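Side-chain contacts in uncharacterized protein (Bacteroides caccae, PDB 4R4K), which is of unknown function but has a cystatin-like fold of the NTF2 clan, with a pocket that holds polyethylene glycol in the crystal: residues A[33-38]-A[107-112]; A[56-61]-A[119-124]. All blocks are in the same frame, centred on the assembly; numbering follows the deposited sequence. Where two conformers were deposited one is given.

Contact 1. Residues A[33-38]-A[107-112]; sequences PLKTPI and EFEQAA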
# COMPACT_ATOMS: atom_id res chain seq x y z
N PRO A 33 -0.85 9.43 -10.31
CA PRO A 33 -1.88 8.72 -9.55
C PRO A 33 -1.72 7.25 -9.79
O PRO A 33 -1.23 6.83 -10.83
CB PRO A 33 -3.19 9.23 -10.16
CG PRO A 33 -2.83 9.70 -11.52
CD PRO A 33 -1.41 10.20 -11.44
N LEU A 34 -2.07 6.44 -8.79
CA LEU A 34 -1.85 5.02 -8.91
C LEU A 34 -2.74 4.43 -9.99
O LEU A 34 -3.75 5.03 -10.39
CB LEU A 34 -2.06 4.33 -7.57
CG LEU A 34 -1.09 4.79 -6.47
CD1 LEU A 34 -1.49 4.16 -5.15
CD2 LEU A 34 0.35 4.47 -6.82
N LYS A 35 -2.37 3.25 -10.47
CA LYS A 35 -3.06 2.64 -11.60
C LYS A 35 -4.55 2.41 -11.33
O LYS A 35 -5.38 2.64 -12.22
CB LYS A 35 -2.39 1.33 -12.01
CG LYS A 35 -1.11 1.54 -12.80
CD LYS A 35 -0.70 0.30 -13.57
CE LYS A 35 -0.09 -0.76 -12.67
NZ LYS A 35 0.29 -1.99 -13.43
N THR A 36 -4.90 2.01 -10.12
CA THR A 36 -6.29 1.75 -9.78
C THR A 36 -6.82 2.85 -8.87
O THR A 36 -6.30 3.08 -7.78
CB THR A 36 -6.45 0.38 -9.09
OG1 THR A 36 -5.89 -0.63 -9.93
CG2 THR A 36 -7.93 0.06 -8.81
N PRO A 37 -7.87 3.57 -9.32
CA PRO A 37 -8.41 4.61 -8.45
C PRO A 37 -9.22 4.03 -7.29
O PRO A 37 -9.52 2.84 -7.26
CB PRO A 37 -9.33 5.40 -9.39
CG PRO A 37 -9.79 4.41 -10.38
CD PRO A 37 -8.63 3.45 -10.58
N ILE A 38 -9.55 4.87 -6.33
CA ILE A 38 -10.41 4.49 -5.23
C ILE A 38 -11.83 4.45 -5.79
O ILE A 38 -12.25 5.41 -6.38
CB ILE A 38 -10.27 5.50 -4.08
CG1 ILE A 38 -8.83 5.43 -3.50
CG2 ILE A 38 -11.28 5.24 -2.97
CD1 ILE A 38 -8.41 6.67 -2.73
N GLU A 107 1.88 -3.07 -5.41
CA GLU A 107 2.55 -3.53 -6.62
C GLU A 107 3.78 -2.67 -6.87
O GLU A 107 3.67 -1.43 -6.95
CB GLU A 107 1.60 -3.43 -7.82
CG GLU A 107 2.22 -3.95 -9.11
CD GLU A 107 1.24 -3.98 -10.27
OE1 GLU A 107 0.26 -3.23 -10.24
OE2 GLU A 107 1.48 -4.75 -11.21
N PHE A 108 4.93 -3.33 -7.00
CA PHE A 108 6.22 -2.69 -7.20
C PHE A 108 6.76 -3.08 -8.57
O PHE A 108 6.63 -4.23 -9.00
CB PHE A 108 7.25 -3.20 -6.21
CG PHE A 108 6.91 -2.94 -4.78
CD1 PHE A 108 7.30 -1.76 -4.15
CD2 PHE A 108 6.25 -3.90 -4.06
CE1 PHE A 108 7.00 -1.57 -2.82
CE2 PHE A 108 5.94 -3.71 -2.74
CZ PHE A 108 6.34 -2.55 -2.11
N GLU A 109 7.32 -2.10 -9.27
CA GLU A 109 7.94 -2.37 -10.56
C GLU A 109 9.28 -1.66 -10.62
O GLU A 109 9.41 -0.52 -10.14
CB GLU A 109 7.02 -1.93 -11.71
CG GLU A 109 5.79 -2.79 -11.81
CD GLU A 109 4.94 -2.52 -13.04
OE1 GLU A 109 5.09 -1.44 -13.66
OE2 GLU A 109 4.12 -3.40 -13.38
N GLN A 110 10.26 -2.34 -11.20
CA GLN A 110 11.54 -1.75 -11.43
C GLN A 110 11.47 -1.11 -12.81
O GLN A 110 11.27 -1.79 -13.82
CB GLN A 110 12.66 -2.77 -11.34
CG GLN A 110 14.02 -2.09 -11.25
CD GLN A 110 15.16 -3.02 -11.55
OE1 GLN A 110 15.17 -3.64 -12.59
NE2 GLN A 110 16.11 -3.11 -10.67
N ALA A 111 11.62 0.20 -12.81
CA ALA A 111 11.44 1.00 -14.02
C ALA A 111 12.67 0.92 -14.93
O ALA A 111 13.70 0.35 -14.57
CB ALA A 111 11.17 2.43 -13.65
N ALA A 112 12.55 1.48 -16.14
CA ALA A 112 13.64 1.45 -17.12
C ALA A 112 14.93 2.09 -16.61
O ALA A 112 16.01 1.65 -16.98
CB ALA A 112 13.21 2.10 -18.44
O HOH W 1 2.83 0.11 -14.50
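Lys35 reaches from the loop ahead of strand 38-41 to two glutamates of strand 104-110, next to the edge strand 116-123, and it carries the whole contact. In the conformer given here, one of two modelled for Glu107, its ammonium group forms a provisional salt bridge, NZ to Glu107 OE1 at 3.4 Å; read as a hydrogen bond this is weak. The lysine chain is bent at chi3 (-76°), which turns its end across the carboxylate, so that the two side chains cross at about a right angle and CE also lies 3.5 Å from Glu107 OE1. Glu107 has its CG anti to the backbone N (chi1 -177°) and runs extended toward the lysine.

The stronger partner of Glu107 is on its other oxygen: OE2 is hydrogen-bonded to His90 of the neighbouring strand 90-97, while OE1 has, besides the lysine, a long and weak ion pair with Arg105. Glu109, two residues along, adds a second negative charge, its OE2 4.1 Å from Lys35 NZ and thus beyond a salt bridge. A water donates to Glu109 OE1 at 2.9 Å and accepts only a weak bond from Lys35 NZ.

With one long bridge, a distant charge and a water held by Glu109 but only loosely joined to it, the exposed lysine is probably steered by the electrostatics of both glutamates, while His90 anchors the buried Glu107 carboxylate.

Contact 2. Residues A[56-61]-A[119-124]; sequences EKWPLL and VDCYTG. With PEU (2,5,8,11,14,17,20,23,26,29,32,35,38,41,44,47,50,53,56,59,62,65,68,71,74,77,80-heptacosaoxadooctacontan-82-ol), chain H.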
# COMPACT_ATOMS: atom_id res chain seq x y z
N GLU A 56 -1.83 12.93 -1.75
CA GLU A 56 -2.44 13.36 -0.49
C GLU A 56 -3.21 12.22 0.21
O GLU A 56 -3.46 12.29 1.39
CB GLU A 56 -3.29 14.63 -0.66
CG GLU A 56 -4.75 14.39 -0.96
CD GLU A 56 -5.01 13.98 -2.39
OE1 GLU A 56 -4.04 13.73 -3.13
OE2 GLU A 56 -6.21 13.90 -2.77
N LYS A 57 -3.61 11.19 -0.54
CA LYS A 57 -4.34 10.05 0.02
C LYS A 57 -3.45 8.90 0.48
O LYS A 57 -3.92 7.99 1.14
CB LYS A 57 -5.34 9.52 -1.02
CG LYS A 57 -6.40 10.55 -1.42
CD LYS A 57 -7.47 9.95 -2.31
CE LYS A 57 -8.45 11.00 -2.80
NZ LYS A 57 -7.88 11.85 -3.87
N TRP A 58 -2.17 8.94 0.13
CA TRP A 58 -1.26 7.82 0.39
C TRP A 58 -0.97 7.57 1.87
O TRP A 58 -0.44 8.45 2.54
CB TRP A 58 0.08 8.05 -0.31
CG TRP A 58 1.07 6.96 -0.08
CD1 TRP A 58 2.19 7.01 0.71
CD2 TRP A 58 1.01 5.63 -0.61
NE1 TRP A 58 2.83 5.78 0.70
CE2 TRP A 58 2.12 4.92 -0.10
CE3 TRP A 58 0.10 4.97 -1.46
CZ2 TRP A 58 2.36 3.59 -0.42
CZ3 TRP A 58 0.35 3.65 -1.78
CH2 TRP A 58 1.47 2.98 -1.27
N PRO A 59 -1.29 6.36 2.38
CA PRO A 59 -0.80 5.98 3.71
C PRO A 59 0.63 5.45 3.66
O PRO A 59 0.88 4.44 3.02
CB PRO A 59 -1.76 4.85 4.14
CG PRO A 59 -2.82 4.79 3.06
CD PRO A 59 -2.18 5.34 1.84
N LEU A 60 1.53 6.09 4.40
CA LEU A 60 2.90 5.66 4.46
C LEU A 60 3.03 4.26 5.05
O LEU A 60 2.43 3.96 6.09
CB LEU A 60 3.74 6.69 5.23
CG LEU A 60 3.88 8.06 4.53
CD1 LEU A 60 4.30 9.13 5.53
CD2 LEU A 60 4.88 8.00 3.39
N LEU A 61 3.85 3.44 4.39
CA LEU A 61 4.06 2.03 4.74
C LEU A 61 5.37 1.85 5.50
O LEU A 61 6.41 2.33 5.07
CB LEU A 61 4.12 1.19 3.48
CG LEU A 61 2.80 1.17 2.72
CD1 LEU A 61 3.01 0.45 1.40
CD2 LEU A 61 1.67 0.53 3.53
N VAL A 119 3.63 1.23 -8.12
CA VAL A 119 2.76 1.65 -9.22
C VAL A 119 1.28 1.44 -8.97
O VAL A 119 0.45 2.02 -9.68
CB VAL A 119 3.16 0.99 -10.55
CG1 VAL A 119 4.58 1.38 -10.94
CG2 VAL A 119 2.99 -0.52 -10.50
N ASP A 120 0.92 0.63 -7.97
CA ASP A 120 -0.47 0.46 -7.63
C ASP A 120 -0.59 0.00 -6.20
O ASP A 120 0.35 -0.59 -5.63
CB ASP A 120 -1.17 -0.51 -8.57
CG ASP A 120 -2.67 -0.25 -8.70
OD1 ASP A 120 -3.21 0.73 -8.11
OD2 ASP A 120 -3.34 -1.04 -9.39
N CYS A 121 -1.74 0.28 -5.62
CA CYS A 121 -2.01 -0.13 -4.26
C CYS A 121 -3.51 -0.20 -4.03
O CYS A 121 -4.27 0.65 -4.52
CB CYS A 121 -1.38 0.85 -3.29
SG CYS A 121 -1.74 0.54 -1.54
N TYR A 122 -3.92 -1.26 -3.36
CA TYR A 122 -5.23 -1.37 -2.76
C TYR A 122 -4.98 -1.31 -1.27
O TYR A 122 -4.13 -2.03 -0.74
CB TYR A 122 -5.94 -2.69 -3.10
CG TYR A 122 -7.17 -2.85 -2.25
CD1 TYR A 122 -8.34 -2.14 -2.54
CD2 TYR A 122 -7.15 -3.65 -1.11
CE1 TYR A 122 -9.47 -2.25 -1.74
CE2 TYR A 122 -8.26 -3.77 -0.29
CZ TYR A 122 -9.42 -3.05 -0.61
OH TYR A 122 -10.53 -3.15 0.17
N THR A 123 -5.69 -0.42 -0.58
CA THR A 123 -5.65 -0.41 0.88
C THR A 123 -7.03 -0.38 1.49
O THR A 123 -7.91 0.36 1.04
CB THR A 123 -4.78 0.74 1.42
OG1 THR A 123 -4.90 0.79 2.85
CG2 THR A 123 -5.20 2.07 0.85
N GLY A 124 -7.22 -1.19 2.53
CA GLY A 124 -8.47 -1.20 3.28
C GLY A 124 -8.83 0.14 3.91
O GLY A 124 -9.94 0.31 4.35
OCP PEU H . -8.91 0.72 9.78
CCQ PEU H . -8.14 1.60 8.96
CCR PEU H . -7.46 0.80 7.85
OCS PEU H . -6.64 -0.22 8.42
CCT PEU H . -6.93 -1.54 7.92
CCU PEU H . -6.40 -1.73 6.50
OCV PEU H . -5.02 -1.39 6.49
CCW PEU H . -4.32 -1.81 5.33
CCX PEU H . -3.08 -0.95 5.17
OCY PEU H . -2.24 -1.01 6.33
CCZ PEU H . -1.02 -0.26 6.22
CDA PEU H . -1.24 1.26 6.27
ODB PEU H . -0.38 1.88 7.22
CDC PEU H . -1.03 2.78 8.12
CDD PEU H . -1.82 1.97 9.15
ODE PEU H . -2.09 2.76 10.32
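Trp58 and Cys121 make the closest approach between the 56-61 loop and strand 116-123, and the contact is apolar. Cys121 CB sits at the edge of the indole, near its plane, 3.6 Å from Trp58 CZ3. With the sulfur anti to the backbone N (chi1 175°), SG also lies beside the six-membered ring, 4.8 Å from its centroid and 63° off the normal, an oblique sulfur-aromatic contact. One residue on in the loop, Pro59 lays its CD over one face of the same indole, displaced toward the rim, and offers CG to the Thr123 methyl CG2 at 4.2 Å.

The polar bonds described next belong to the 56-61 side. The indole NE1 is hydrogen-bonded to Gln26, whose OE1 also takes the backbone N of Leu61; Asn146 receives Leu60 N and donates to Trp58 O. At the start of the loop Lys57 NZ forms a salt bridge with Glu56 OE2 at 2.9 Å, approaching from above the carboxylate plane, and is also bound by Pro52 O.

The bound polyethylene glycol lies against the far end of the contact. Thr123 OG1, itself hydrogen-bonded to Trp125 N, is 3.4 Å from PEU CCX, and Leu61 CD2 packs on PEU CCZ at 3.9 Å.

Set against strand 116-123, where Val119 and Asp120 both face Glu107 in a classic beta bulge, the 56-61 loop lies between the sheet and the helices: Leu60 packs on helix 23-28 and on Phe149, Pro59 on Val142 of helix 135-152, and Leu61 on Val106 of strand 104-110.

Contacts 1 and 2 lie with their centres about 10 Å apart and share one antiparallel sheet, where strands 104-110 and 116-123 are neighbours, the latter at the edge. Their segments alternate along the chain, 33-38, 56-61, 107-112 and 119-124, so the later strand pair returns to pack against two loops from the first half of the chain. They also touch directly: Thr36 OG1 probably hydrogen-bonds Asp120 OD2, at 2.6 Å, and Ile38 packs on Lys57. Contact 1 is polar and partly buried, whereas contact 2 is buried near the centre of the chain and borders the glycol pocket. Together they set both loops against the last two strands of the sheet.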